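Xylose isomerase-like TIM barrel (Anabaena variabilis ATCC 29413, PDB 2QW5) probably acts as a zinc-dependent isomerase or epimerase of sugars, binding zinc and D-xylose at the mouth of a TIM barrel. Local coordinates at residues 20-25 / 48-53; 35-40 / 77-82; 41-46 / 316-321; 113-118 / 176-181; 246-251 / 276-281. One frame throughout, in Å; residues are numbered along the deposited sequence. Where two conformers were deposited one is given.

Contact 1: 20-25 / 48-53; sequences TNLQPD and FEFPIA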
# COMPACT_ATOMS: atom_id res chain seq x y z
N THR A 20 -21.82 5.41 -8.10
CA THR A 20 -20.87 6.19 -8.92
C THR A 20 -21.05 5.88 -10.44
O THR A 20 -20.32 6.43 -11.30
CB THR A 20 -19.39 5.96 -8.51
OG1 THR A 20 -19.01 4.63 -8.81
CG2 THR A 20 -19.17 6.24 -7.07
N ASN A 21 -22.01 5.00 -10.77
CA ASN A 21 -22.23 4.52 -12.15
C ASN A 21 -23.72 4.41 -12.46
O ASN A 21 -24.43 3.56 -11.89
CB ASN A 21 -21.54 3.16 -12.36
CG ASN A 21 -21.40 2.79 -13.83
OD1 ASN A 21 -22.28 3.05 -14.66
ND2 ASN A 21 -20.28 2.19 -14.16
N LEU A 22 -24.17 5.25 -13.39
CA LEU A 22 -25.56 5.28 -13.80
C LEU A 22 -25.97 4.08 -14.68
O LEU A 22 -27.16 3.87 -14.85
CB LEU A 22 -25.93 6.65 -14.46
CG LEU A 22 -26.43 7.73 -13.48
CD1 LEU A 22 -27.86 7.38 -13.02
CD2 LEU A 22 -25.54 7.98 -12.28
N GLN A 23 -25.01 3.31 -15.23
CA GLN A 23 -25.27 2.13 -16.08
C GLN A 23 -26.41 2.42 -17.07
O GLN A 23 -27.46 1.75 -17.04
CB GLN A 23 -25.66 0.92 -15.22
CG GLN A 23 -24.74 0.54 -14.09
CD GLN A 23 -25.09 -0.86 -13.55
OE1 GLN A 23 -25.08 -1.84 -14.32
NE2 GLN A 23 -25.40 -0.96 -12.26
N PRO A 24 -26.22 3.44 -17.93
CA PRO A 24 -27.30 3.86 -18.85
C PRO A 24 -27.84 2.77 -19.80
O PRO A 24 -29.00 2.82 -20.21
CB PRO A 24 -26.63 5.00 -19.62
CG PRO A 24 -25.19 4.68 -19.59
CD PRO A 24 -24.99 4.21 -18.19
N ASP A 25 -26.99 1.81 -20.12
CA ASP A 25 -27.30 0.59 -20.91
C ASP A 25 -27.99 -0.59 -20.19
O ASP A 25 -28.45 -1.53 -20.85
CB ASP A 25 -26.01 0.05 -21.58
CG ASP A 25 -24.84 -0.18 -20.59
OD1 ASP A 25 -24.83 0.34 -19.43
OD2 ASP A 25 -23.89 -0.86 -21.03
N PHE A 48 -31.03 16.41 -10.43
CA PHE A 48 -30.11 15.35 -9.91
C PHE A 48 -28.74 15.44 -10.50
O PHE A 48 -28.64 15.80 -11.64
CB PHE A 48 -30.76 13.99 -10.18
CG PHE A 48 -32.11 13.89 -9.57
CD1 PHE A 48 -32.27 13.49 -8.24
CD2 PHE A 48 -33.21 14.35 -10.26
CE1 PHE A 48 -33.55 13.49 -7.64
CE2 PHE A 48 -34.50 14.38 -9.67
CZ PHE A 48 -34.66 13.94 -8.36
N GLU A 49 -27.68 15.16 -9.72
CA GLU A 49 -26.33 15.15 -10.25
C GLU A 49 -26.04 13.71 -10.55
O GLU A 49 -26.10 12.87 -9.66
CB GLU A 49 -25.21 15.63 -9.31
CG GLU A 49 -25.44 16.83 -8.49
CD GLU A 49 -24.10 17.34 -7.89
OE1 GLU A 49 -23.11 16.56 -7.72
OE2 GLU A 49 -24.07 18.53 -7.58
N PHE A 50 -25.69 13.44 -11.78
CA PHE A 50 -25.31 12.11 -12.28
C PHE A 50 -23.81 12.05 -12.44
O PHE A 50 -23.26 12.82 -13.24
CB PHE A 50 -25.95 11.89 -13.64
CG PHE A 50 -27.39 11.42 -13.60
CD1 PHE A 50 -28.18 11.44 -12.44
CD2 PHE A 50 -27.98 11.04 -14.81
CE1 PHE A 50 -29.50 10.98 -12.48
CE2 PHE A 50 -29.29 10.61 -14.86
CZ PHE A 50 -30.06 10.58 -13.70
N PRO A 51 -23.12 11.18 -11.65
CA PRO A 51 -21.72 10.94 -11.96
C PRO A 51 -21.62 10.19 -13.28
O PRO A 51 -22.44 9.32 -13.55
CB PRO A 51 -21.22 10.07 -10.80
CG PRO A 51 -22.46 9.38 -10.27
CD PRO A 51 -23.55 10.41 -10.45
N ILE A 52 -20.66 10.56 -14.14
CA ILE A 52 -20.42 9.85 -15.39
C ILE A 52 -19.17 9.02 -15.22
O ILE A 52 -18.03 9.57 -15.19
CB ILE A 52 -20.35 10.78 -16.63
CG1 ILE A 52 -21.64 11.63 -16.74
CG2 ILE A 52 -20.06 9.97 -17.95
CD1 ILE A 52 -22.98 10.86 -16.82
N ALA A 53 -19.37 7.70 -15.05
CA ALA A 53 -18.24 6.76 -14.86
C ALA A 53 -17.36 6.75 -16.09
O ALA A 53 -17.90 6.80 -17.19
CB ALA A 53 -18.72 5.34 -14.55
O HOH W 1 -22.10 6.89 -14.78

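Contact 2: 35-40 / 77-82; sequences AHIKKL and EGLENV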
# COMPACT_ATOMS: atom_id res chain seq x y z
N ALA A 35 -37.25 5.19 -10.10
CA ALA A 35 -37.93 5.06 -8.80
C ALA A 35 -37.30 5.94 -7.72
O ALA A 35 -38.02 6.51 -6.91
CB ALA A 35 -38.00 3.59 -8.36
N HIS A 36 -35.96 6.07 -7.72
CA HIS A 36 -35.28 6.98 -6.77
C HIS A 36 -35.66 8.43 -7.05
O HIS A 36 -36.02 9.16 -6.13
CB HIS A 36 -33.74 6.90 -6.87
CG HIS A 36 -33.14 5.63 -6.31
ND1 HIS A 36 -33.67 4.97 -5.23
CD2 HIS A 36 -32.00 4.98 -6.63
CE1 HIS A 36 -32.93 3.91 -4.96
NE2 HIS A 36 -31.90 3.90 -5.78
N ILE A 37 -35.59 8.82 -8.32
CA ILE A 37 -35.93 10.20 -8.74
C ILE A 37 -37.37 10.56 -8.35
O ILE A 37 -37.58 11.64 -7.82
CB ILE A 37 -35.74 10.42 -10.26
CG1 ILE A 37 -34.26 10.43 -10.63
CG2 ILE A 37 -36.39 11.75 -10.72
CD1 ILE A 37 -33.98 10.48 -12.11
N LYS A 38 -38.32 9.66 -8.59
CA LYS A 38 -39.72 9.93 -8.23
C LYS A 38 -39.95 10.09 -6.73
O LYS A 38 -40.73 10.96 -6.30
CB LYS A 38 -40.66 8.87 -8.83
CG LYS A 38 -40.79 9.01 -10.33
CD LYS A 38 -41.78 8.07 -10.96
CE LYS A 38 -41.99 8.49 -12.41
NZ LYS A 38 -42.95 7.65 -13.20
N LYS A 39 -39.25 9.28 -5.94
CA LYS A 39 -39.33 9.37 -4.48
C LYS A 39 -38.74 10.70 -4.04
O LYS A 39 -39.32 11.41 -3.24
CB LYS A 39 -38.56 8.22 -3.83
CG LYS A 39 -38.78 8.09 -2.28
CD LYS A 39 -40.20 7.62 -1.90
CE LYS A 39 -40.33 6.90 -0.51
NZ LYS A 39 -40.07 7.72 0.72
N LEU A 40 -37.58 11.03 -4.60
CA LEU A 40 -36.88 12.25 -4.22
C LEU A 40 -37.66 13.50 -4.59
O LEU A 40 -37.70 14.44 -3.81
CB LEU A 40 -35.46 12.25 -4.81
CG LEU A 40 -34.55 11.19 -4.14
CD1 LEU A 40 -33.31 10.89 -4.95
CD2 LEU A 40 -34.14 11.59 -2.73
N GLU A 77 -41.01 8.35 -18.83
CA GLU A 77 -41.57 8.11 -17.48
C GLU A 77 -42.21 9.33 -16.78
O GLU A 77 -42.48 9.27 -15.58
CB GLU A 77 -40.48 7.46 -16.58
CG GLU A 77 -40.15 6.01 -16.97
CD GLU A 77 -41.31 5.04 -16.65
OE1 GLU A 77 -41.68 4.92 -15.47
OE2 GLU A 77 -41.85 4.42 -17.58
N GLY A 78 -42.43 10.44 -17.51
CA GLY A 78 -43.01 11.68 -16.97
C GLY A 78 -42.04 12.65 -16.34
O GLY A 78 -42.48 13.64 -15.70
N LEU A 79 -40.74 12.44 -16.57
CA LEU A 79 -39.70 13.25 -15.92
C LEU A 79 -39.04 14.25 -16.87
O LEU A 79 -37.90 14.64 -16.63
CB LEU A 79 -38.67 12.34 -15.24
CG LEU A 79 -39.22 11.32 -14.21
CD1 LEU A 79 -38.13 10.37 -13.69
CD2 LEU A 79 -39.92 11.98 -13.07
N GLU A 80 -39.81 14.76 -17.85
CA GLU A 80 -39.32 15.75 -18.82
C GLU A 80 -38.70 16.97 -18.17
O GLU A 80 -37.65 17.46 -18.63
CB GLU A 80 -40.44 16.27 -19.75
CG GLU A 80 -41.03 15.27 -20.74
CD GLU A 80 -42.26 14.49 -20.19
OE1 GLU A 80 -42.46 14.42 -18.94
OE2 GLU A 80 -43.03 13.96 -21.04
N ASN A 81 -39.34 17.46 -17.12
CA ASN A 81 -38.91 18.71 -16.46
C ASN A 81 -37.76 18.54 -15.52
O ASN A 81 -37.25 19.56 -15.05
CB ASN A 81 -40.05 19.37 -15.68
CG ASN A 81 -41.22 19.76 -16.54
OD1 ASN A 81 -41.14 19.79 -17.77
ND2 ASN A 81 -42.31 20.07 -15.90
N VAL A 82 -37.36 17.28 -15.22
CA VAL A 82 -36.24 17.01 -14.28
C VAL A 82 -34.92 17.39 -14.95
O VAL A 82 -34.65 16.95 -16.04
CB VAL A 82 -36.22 15.52 -13.85
CG1 VAL A 82 -34.89 15.12 -13.10
CG2 VAL A 82 -37.43 15.24 -13.00
O HOH W 2 -42.46 5.13 -12.88

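Contact 3: 41-46 / 316-321; sequences QRFGYS and DIADEA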
# COMPACT_ATOMS: atom_id res chain seq x y z
N GLN A 41 -38.29 13.48 -5.77
CA GLN A 41 -39.16 14.59 -6.22
C GLN A 41 -40.24 14.92 -5.22
O GLN A 41 -40.57 16.10 -5.07
CB GLN A 41 -39.84 14.29 -7.54
CG GLN A 41 -39.01 14.45 -8.74
CD GLN A 41 -39.86 14.33 -9.99
OE1 GLN A 41 -40.53 13.31 -10.22
NE2 GLN A 41 -39.87 15.39 -10.78
N ARG A 42 -40.80 13.90 -4.55
CA ARG A 42 -41.84 14.12 -3.53
C ARG A 42 -41.32 14.97 -2.36
O ARG A 42 -42.09 15.71 -1.77
CB ARG A 42 -42.49 12.81 -3.05
CG ARG A 42 -43.27 12.09 -4.14
CD ARG A 42 -44.22 11.05 -3.56
NE ARG A 42 -45.01 10.35 -4.59
CZ ARG A 42 -46.09 10.83 -5.22
NH1 ARG A 42 -46.57 12.06 -5.00
NH2 ARG A 42 -46.70 10.06 -6.13
N PHE A 43 -40.02 14.88 -2.05
CA PHE A 43 -39.41 15.71 -1.01
C PHE A 43 -39.12 17.14 -1.47
O PHE A 43 -38.76 17.99 -0.65
CB PHE A 43 -38.07 15.12 -0.51
CG PHE A 43 -38.15 13.70 -0.05
CD1 PHE A 43 -39.27 13.20 0.63
CD2 PHE A 43 -37.06 12.85 -0.23
CE1 PHE A 43 -39.32 11.87 1.07
CE2 PHE A 43 -37.09 11.51 0.20
CZ PHE A 43 -38.24 11.02 0.85
N GLY A 44 -39.23 17.39 -2.77
CA GLY A 44 -39.05 18.71 -3.37
C GLY A 44 -37.85 18.89 -4.27
O GLY A 44 -37.63 19.99 -4.75
N TYR A 45 -37.09 17.84 -4.51
CA TYR A 45 -35.91 17.93 -5.39
C TYR A 45 -36.39 18.08 -6.82
O TYR A 45 -37.32 17.37 -7.23
CB TYR A 45 -35.00 16.69 -5.24
CG TYR A 45 -34.27 16.64 -3.91
CD1 TYR A 45 -33.17 17.48 -3.68
CD2 TYR A 45 -34.65 15.74 -2.89
CE1 TYR A 45 -32.50 17.46 -2.48
CE2 TYR A 45 -33.96 15.69 -1.68
CZ TYR A 45 -32.86 16.54 -1.48
OH TYR A 45 -32.18 16.54 -0.28
N SER A 46 -35.79 19.03 -7.54
CA SER A 46 -36.12 19.35 -8.93
C SER A 46 -35.03 18.97 -9.95
O SER A 46 -35.22 19.09 -11.18
CB SER A 46 -36.44 20.82 -9.03
OG SER A 46 -35.30 21.57 -8.74
N ASP A 316 -34.66 9.06 4.25
CA ASP A 316 -34.73 9.82 5.49
C ASP A 316 -33.70 10.96 5.45
O ASP A 316 -34.03 12.11 5.69
CB ASP A 316 -34.47 8.94 6.72
CG ASP A 316 -35.48 7.80 6.87
OD1 ASP A 316 -36.66 7.95 6.48
OD2 ASP A 316 -35.07 6.74 7.37
N ILE A 317 -32.45 10.61 5.14
CA ILE A 317 -31.37 11.60 5.09
C ILE A 317 -31.62 12.65 3.99
O ILE A 317 -31.44 13.85 4.24
CB ILE A 317 -29.99 10.92 4.96
CG1 ILE A 317 -29.70 10.05 6.21
CG2 ILE A 317 -28.83 11.92 4.78
CD1 ILE A 317 -29.73 10.78 7.56
N ALA A 318 -32.05 12.20 2.81
CA ALA A 318 -32.36 13.09 1.66
C ALA A 318 -33.44 14.12 2.01
O ALA A 318 -33.31 15.32 1.70
CB ALA A 318 -32.79 12.27 0.43
N ASP A 319 -34.48 13.66 2.69
CA ASP A 319 -35.58 14.52 3.08
C ASP A 319 -35.13 15.56 4.11
O ASP A 319 -35.46 16.74 3.99
CB ASP A 319 -36.75 13.69 3.62
CG ASP A 319 -38.03 14.49 3.77
OD1 ASP A 319 -38.25 15.46 3.01
OD2 ASP A 319 -38.84 14.09 4.63
N GLU A 320 -34.39 15.12 5.13
CA GLU A 320 -33.88 16.05 6.15
C GLU A 320 -32.92 17.06 5.54
O GLU A 320 -32.86 18.20 6.01
CB GLU A 320 -33.13 15.32 7.28
CG GLU A 320 -33.99 14.40 8.12
CD GLU A 320 -35.01 15.13 9.01
OE1 GLU A 320 -34.74 16.25 9.50
OE2 GLU A 320 -36.10 14.56 9.24
N ALA A 321 -32.18 16.62 4.53
CA ALA A 321 -31.18 17.49 3.83
C ALA A 321 -31.86 18.71 3.12
O ALA A 321 -31.42 19.86 3.25
CB ALA A 321 -30.35 16.64 2.83
O HOH W 3 -39.08 17.86 2.11

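Contact 4: 113-118 / 176-181; sequences SRVDIT and KKVKLA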
# COMPACT_ATOMS: atom_id res chain seq x y z
N SER A 113 -16.12 14.31 -24.88
CA SER A 113 -17.13 13.23 -24.81
C SER A 113 -18.08 13.43 -23.64
O SER A 113 -19.31 13.21 -23.75
CB SER A 113 -16.46 11.84 -24.67
OG SER A 113 -17.39 10.87 -24.22
N ARG A 114 -17.51 13.79 -22.50
CA ARG A 114 -18.30 13.97 -21.30
C ARG A 114 -19.15 15.23 -21.42
O ARG A 114 -20.31 15.21 -21.00
CB ARG A 114 -17.46 13.85 -20.04
CG ARG A 114 -17.24 12.40 -19.50
CD ARG A 114 -16.80 11.33 -20.50
NE ARG A 114 -17.04 9.98 -19.99
CZ ARG A 114 -17.23 8.88 -20.72
NH1 ARG A 114 -17.25 8.90 -22.04
NH2 ARG A 114 -17.41 7.73 -20.09
N VAL A 115 -18.61 16.28 -22.04
CA VAL A 115 -19.44 17.47 -22.36
C VAL A 115 -20.67 17.00 -23.25
O VAL A 115 -21.76 17.40 -23.00
CB VAL A 115 -18.67 18.64 -23.08
CG1 VAL A 115 -19.64 19.74 -23.57
CG2 VAL A 115 -17.56 19.29 -22.18
N ASP A 116 -20.43 16.19 -24.29
CA ASP A 116 -21.51 15.67 -25.16
C ASP A 116 -22.56 14.90 -24.41
O ASP A 116 -23.76 15.08 -24.64
CB ASP A 116 -20.98 14.74 -26.26
CG ASP A 116 -20.13 15.45 -27.31
OD1 ASP A 116 -20.16 16.69 -27.40
OD2 ASP A 116 -19.45 14.73 -28.08
N ILE A 117 -22.12 14.03 -23.49
CA ILE A 117 -23.05 13.26 -22.63
C ILE A 117 -23.90 14.19 -21.73
O ILE A 117 -25.10 13.98 -21.52
CB ILE A 117 -22.21 12.26 -21.73
CG1 ILE A 117 -21.62 11.14 -22.59
CG2 ILE A 117 -22.99 11.76 -20.51
CD1 ILE A 117 -20.62 10.26 -21.82
N THR A 118 -23.26 15.23 -21.18
CA THR A 118 -23.95 16.22 -20.34
C THR A 118 -25.10 16.84 -21.12
O THR A 118 -26.24 16.80 -20.65
CB THR A 118 -22.99 17.32 -19.80
OG1 THR A 118 -21.97 16.67 -19.06
CG2 THR A 118 -23.73 18.33 -18.87
N LYS A 176 -21.83 23.86 -27.03
CA LYS A 176 -22.76 22.88 -26.47
C LYS A 176 -23.70 23.39 -25.37
O LYS A 176 -24.61 22.65 -24.93
CB LYS A 176 -21.93 21.69 -25.88
CG LYS A 176 -21.04 20.98 -26.90
CD LYS A 176 -21.81 20.23 -28.00
CE LYS A 176 -22.64 19.06 -27.43
NZ LYS A 176 -22.99 18.08 -28.48
N LYS A 177 -23.52 24.64 -24.93
CA LYS A 177 -24.29 25.25 -23.84
C LYS A 177 -24.16 24.50 -22.46
O LYS A 177 -25.13 24.34 -21.71
CB LYS A 177 -25.74 25.46 -24.26
CG LYS A 177 -25.87 26.31 -25.53
CD LYS A 177 -27.32 26.56 -25.92
CE LYS A 177 -27.46 27.92 -26.60
NZ LYS A 177 -26.47 28.20 -27.66
N VAL A 178 -22.94 24.04 -22.18
CA VAL A 178 -22.61 23.35 -20.92
C VAL A 178 -21.60 24.21 -20.19
O VAL A 178 -20.52 24.50 -20.73
CB VAL A 178 -22.01 21.95 -21.19
CG1 VAL A 178 -21.42 21.35 -19.88
CG2 VAL A 178 -23.05 21.05 -21.91
N LYS A 179 -21.95 24.69 -19.01
CA LYS A 179 -20.98 25.48 -18.22
C LYS A 179 -20.06 24.46 -17.58
O LYS A 179 -20.55 23.43 -17.11
CB LYS A 179 -21.68 26.30 -17.14
CG LYS A 179 -22.64 27.38 -17.61
CD LYS A 179 -21.95 28.54 -18.21
CE LYS A 179 -22.97 29.65 -18.50
NZ LYS A 179 -22.40 30.58 -19.50
N LEU A 180 -18.75 24.74 -17.53
CA LEU A 180 -17.77 23.83 -16.90
C LEU A 180 -17.47 24.36 -15.50
O LEU A 180 -16.93 25.43 -15.39
CB LEU A 180 -16.49 23.74 -17.75
CG LEU A 180 -16.63 23.11 -19.16
CD1 LEU A 180 -15.39 23.38 -20.00
CD2 LEU A 180 -16.92 21.61 -19.08
N ALA A 181 -17.78 23.59 -14.45
CA ALA A 181 -17.59 24.01 -13.03
C ALA A 181 -16.52 23.16 -12.36
O ALA A 181 -16.82 22.09 -11.88
CB ALA A 181 -18.90 23.94 -12.27
O HOH W 4 -24.24 15.96 -27.14

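Contact 5: 246-251 / 276-281; sequences VQVSPP and GPIAVE. With ZN (zinc ion), chain D.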
# COMPACT_ATOMS: atom_id res chain seq x y z
N VAL A 246 -23.11 25.53 -7.11
CA VAL A 246 -22.92 25.55 -5.64
C VAL A 246 -23.47 24.24 -5.08
O VAL A 246 -24.57 23.83 -5.46
CB VAL A 246 -23.66 26.74 -4.97
CG1 VAL A 246 -23.62 26.63 -3.44
CG2 VAL A 246 -23.06 28.07 -5.38
N GLN A 247 -22.67 23.61 -4.20
CA GLN A 247 -23.02 22.38 -3.51
C GLN A 247 -23.00 22.56 -1.98
O GLN A 247 -22.10 23.21 -1.43
CB GLN A 247 -22.08 21.27 -3.89
CG GLN A 247 -22.13 20.88 -5.31
CD GLN A 247 -21.20 19.74 -5.57
OE1 GLN A 247 -20.05 19.76 -5.14
NE2 GLN A 247 -21.70 18.70 -6.23
N VAL A 248 -24.03 22.03 -1.31
CA VAL A 248 -24.11 22.05 0.15
C VAL A 248 -23.85 20.60 0.57
O VAL A 248 -24.52 19.66 0.09
CB VAL A 248 -25.43 22.63 0.72
CG1 VAL A 248 -25.43 24.16 0.50
CG2 VAL A 248 -26.67 21.94 0.12
N SER A 249 -22.87 20.45 1.45
CA SER A 249 -22.40 19.14 1.91
C SER A 249 -21.73 19.35 3.24
O SER A 249 -20.90 20.27 3.37
CB SER A 249 -21.37 18.60 0.94
OG SER A 249 -21.08 17.25 1.21
N PRO A 250 -22.02 18.48 4.24
CA PRO A 250 -21.43 18.68 5.55
C PRO A 250 -19.95 18.26 5.53
O PRO A 250 -19.52 17.58 4.60
CB PRO A 250 -22.31 17.77 6.43
CG PRO A 250 -22.65 16.67 5.58
CD PRO A 250 -22.83 17.26 4.21
N PRO A 251 -19.16 18.66 6.54
CA PRO A 251 -17.73 18.25 6.55
C PRO A 251 -17.44 16.75 6.46
O PRO A 251 -16.48 16.35 5.79
CB PRO A 251 -17.24 18.79 7.90
CG PRO A 251 -18.07 20.04 8.08
CD PRO A 251 -19.45 19.58 7.65
N GLY A 276 -28.41 30.19 -9.51
CA GLY A 276 -28.50 28.85 -10.07
C GLY A 276 -29.00 27.82 -9.06
O GLY A 276 -29.39 28.17 -7.96
N PRO A 277 -28.97 26.53 -9.43
CA PRO A 277 -29.41 25.48 -8.52
C PRO A 277 -28.40 25.21 -7.39
O PRO A 277 -27.20 25.36 -7.62
CB PRO A 277 -29.53 24.27 -9.44
CG PRO A 277 -28.59 24.52 -10.53
CD PRO A 277 -28.56 25.99 -10.74
N ILE A 278 -28.90 24.82 -6.21
CA ILE A 278 -28.08 24.47 -5.04
C ILE A 278 -28.18 22.95 -4.90
O ILE A 278 -29.26 22.46 -4.67
CB ILE A 278 -28.60 25.14 -3.74
CG1 ILE A 278 -28.55 26.67 -3.82
CG2 ILE A 278 -27.80 24.66 -2.52
CD1 ILE A 278 -27.15 27.23 -3.90
N ALA A 279 -27.06 22.21 -5.05
CA ALA A 279 -27.09 20.74 -4.98
C ALA A 279 -26.69 20.18 -3.61
O ALA A 279 -25.71 20.58 -3.05
CB ALA A 279 -26.22 20.14 -6.02
N VAL A 280 -27.52 19.28 -3.07
CA VAL A 280 -27.22 18.54 -1.86
C VAL A 280 -26.30 17.40 -2.30
O VAL A 280 -26.71 16.58 -3.10
CB VAL A 280 -28.52 17.93 -1.23
CG1 VAL A 280 -28.18 16.87 -0.16
CG2 VAL A 280 -29.40 19.05 -0.69
N GLU A 281 -25.05 17.38 -1.82
CA GLU A 281 -24.11 16.32 -2.18
C GLU A 281 -23.71 15.49 -0.96
O GLU A 281 -22.83 15.86 -0.19
CB GLU A 281 -22.89 16.88 -2.87
CG GLU A 281 -22.12 15.74 -3.58
CD GLU A 281 -20.89 16.22 -4.26
OE1 GLU A 281 -20.14 16.95 -3.56
OE2 GLU A 281 -20.67 15.86 -5.44
ZN ZN D . -18.54 18.10 -4.32
O HOH W 5 -17.32 16.57 -3.75

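Contact 1: 20-25 / 48-53
L22 packs on F50 and P51 in a mainly apolar contact between the loop after strand 11-14 and strand 47-51 with the loop residues that follow it. The CH-pi evidence is direct: L22 CD1 stands 3.8 Å from the centroid of the F50 ring and only 4° off its normal, so one methyl branch sits squarely over the ring centre. The other branch, CD2, meets P51 CD at 3.6 Å. The A53 methyl CB lies 3.5 Å from N21 ND2. No direct hydrogen bond joins the segments; a water takes that role, accepting from L22 N and A53 N and donating to P51 O at 2.7 Å. N21 OD1 accepts from Q23 N at 2.8 Å and so shapes the loop as an Asx turn. P51 also touches F15 and F16, and its side chain is about 7 Å from the bound D-xylose. A beta-alpha loop folded against the C-terminal end of the neighbouring strand belongs to the active-site rim of a TIM barrel.

Contact 2: 35-40 / 77-82
The ammonium nitrogen of K38 is gripped by E77 and one water. Its firm direct bond is K38 NZ to the backbone carbonyl E77 O, 2.9 Å, with a C=O...N angle of 149° and the donor lying in the carbonyl plane. The carboxylate of the same residue is a looser mate: K38 NZ to E77 OE1 is a long salt bridge of 3.8 Å. A water fills in between them, accepting from K38 NZ at 2.6 Å and donating to E77 OE1 at 2.7 Å. The lysine chain is extended beyond CG, which carries the charge from helix 27-42 across to the loop, while the glutamate bends at chi2. Beneath the lysine stem, its CE passes 4.1 Å from L79 CD2. The other leucine branch, L79 CD1, meets I37 CG2 at 3.7 Å, and V82 CG2 comes more loosely to that same isoleucine methyl. F48 of strand 47-51 packs on both I37 and V82, continuing this apolar layer toward the barrel wall. The carbonyl of E77 lies where helix 60-76 ends in a Schellman motif with G78 as C-prime residue. A lysine charge placed at this helix C-terminus is probably favourable to the helix dipole, with the buried leucine and isoleucine supplying the apolar part of the join.

Contact 3: 41-46 / 316-321
With CG anti to the backbone N (chi1 -167°), the D319 side chain lies across the F43 ring, whose own CG, anti to the carbonyl carbon, turns it toward helix 314-332. D319 CB stands 3.8 Å from the ring centroid and 5° off the normal, a CH-pi contact over the face; the carboxylate is stacked with its plane 22° from the ring, and D319 OD1 reaches F43 CD1 at 3.4 Å. A water donates to both D319 OD1 and the carbonyl F43 O. The direct bond is Y45 OH to A318 O, 2.6 Å, the carbonyl oxygen lying in the plane of the tyrosine ring at its edge, while A321 CB touches the same hydroxyl oxygen at 3.6 Å. Were F43 cut back to an alanine, D319 would probably lose the ring it stacks on, and a gap would be likely to open beside A318. G44, at positive phi, ends helix 27-42 in a Schellman motif. The contact thus joins the first and last helices of the barrel's outer layer, the closure typical of a TIM barrel.

Contact 4: 113-118 / 176-181
Segment 113-118 of helix 101-120 lies over the approach to strand 179-181, its V115 CA 6.8 Å from V178 CA, while K177 at positive phi closes the preceding helix in a Schellman motif. V115 uses both methyls: CG1, anti to the backbone N (chi1 171°), rests 3.8 Å from K176 CB and 4.0 Å from V178 CG2, whereas CG2 turns to L180 CD2 at 3.9 Å, the two side chains crossing at about a right angle. One turn further on, T118 CG2 meets V178 CG1 at 3.9 Å. This is the layered build of a TIM barrel, with helix 101-120 packed outside strands 125-128 and 179-182; M126 of the former touches T118, V178 and L180. T118 OG1 bonds back to R114 O, 2.9 Å away, on the opposite face of that carbonyl from T118 N, and is also hydrogen-bonded to T86 OG1. With a valine in place of T118, R114 O would probably lose one of its two donors and T86 OG1 its hydrogen-bonding mate. At the periphery the K176 chain, bent at chi2 and chi3, curls so that its NZ forms a salt bridge with D116 OD1 at 3.3 Å, weak as a hydrogen bond; Y172 OH is the stronger partner of that oxygen. Water joins K176 NZ to the carbonyl D116 O, donating to the latter at 2.7 Å.

Contact 5: 246-251 / 276-281
Two neighbouring parallel strands of the barrel, 243-248 and 278-280, meet here in a beta-alpha-beta unit and bring two zinc ligands together at their C-terminal ends. The axes of segments 246-248 and 278-280 approach to 4.6 Å, 35° apart in direction. The backbone bonds run A279 N to V246 O, V248 N to A279 O (2.8 Å) and E281 N to V248 O; the first is nearly straight. S249 OG extends the pairing past the strand, donating to E281 O at 2.6 Å nearly along the C=O axis, and is also bonded by R253 NE. On the face with Q247 and A279, the zinc ion is bound by Q247 OE1 at 2.4 Å and E281 OE1 at 2.1 Å, together with a water at 2.0 Å; D216 and E183 complete the site. The glutamate gets there with CG anti to its backbone N (chi1 -164°) and its chain extended, and the amide and carboxylate planes stand 62° apart. A second-shell bond from Q247 NE2 to E49 probably helps to set which end of the amide faces the metal. The opposite face is apolar: V248 CG2 lies 4.1 Å from V280 CG2, and I278, in one of its two conformers, packs on V246 and V248. Metal ligands gathered at the C-terminal ends of parallel strands are characteristic of the active site of xylose isomerase-like TIM barrels.

Contact 5 holds the zinc site, and contact 1 reaches it most directly: E49 OE2 is 2.7 Å from Q247 NE2, a probable hydrogen bond linking strand 47-51 to the zinc ligand Q247. Contact 1 also touches contact 4, where A53 O lies 3.1 Å from R114 NH2, and contact 2, where F48 CE1 meets L40 CB at 3.6 Å. Contacts 2 and 3 share helix 27-42, their centres 12 Å apart. Contact 3 in turn backs contact 5 through A321 CB and V280 CG1, 3.7 Å apart, though its A321 side chain remains about 14 Å from the zinc. Contact 4 approaches D-xylose to about 12 Å at T118.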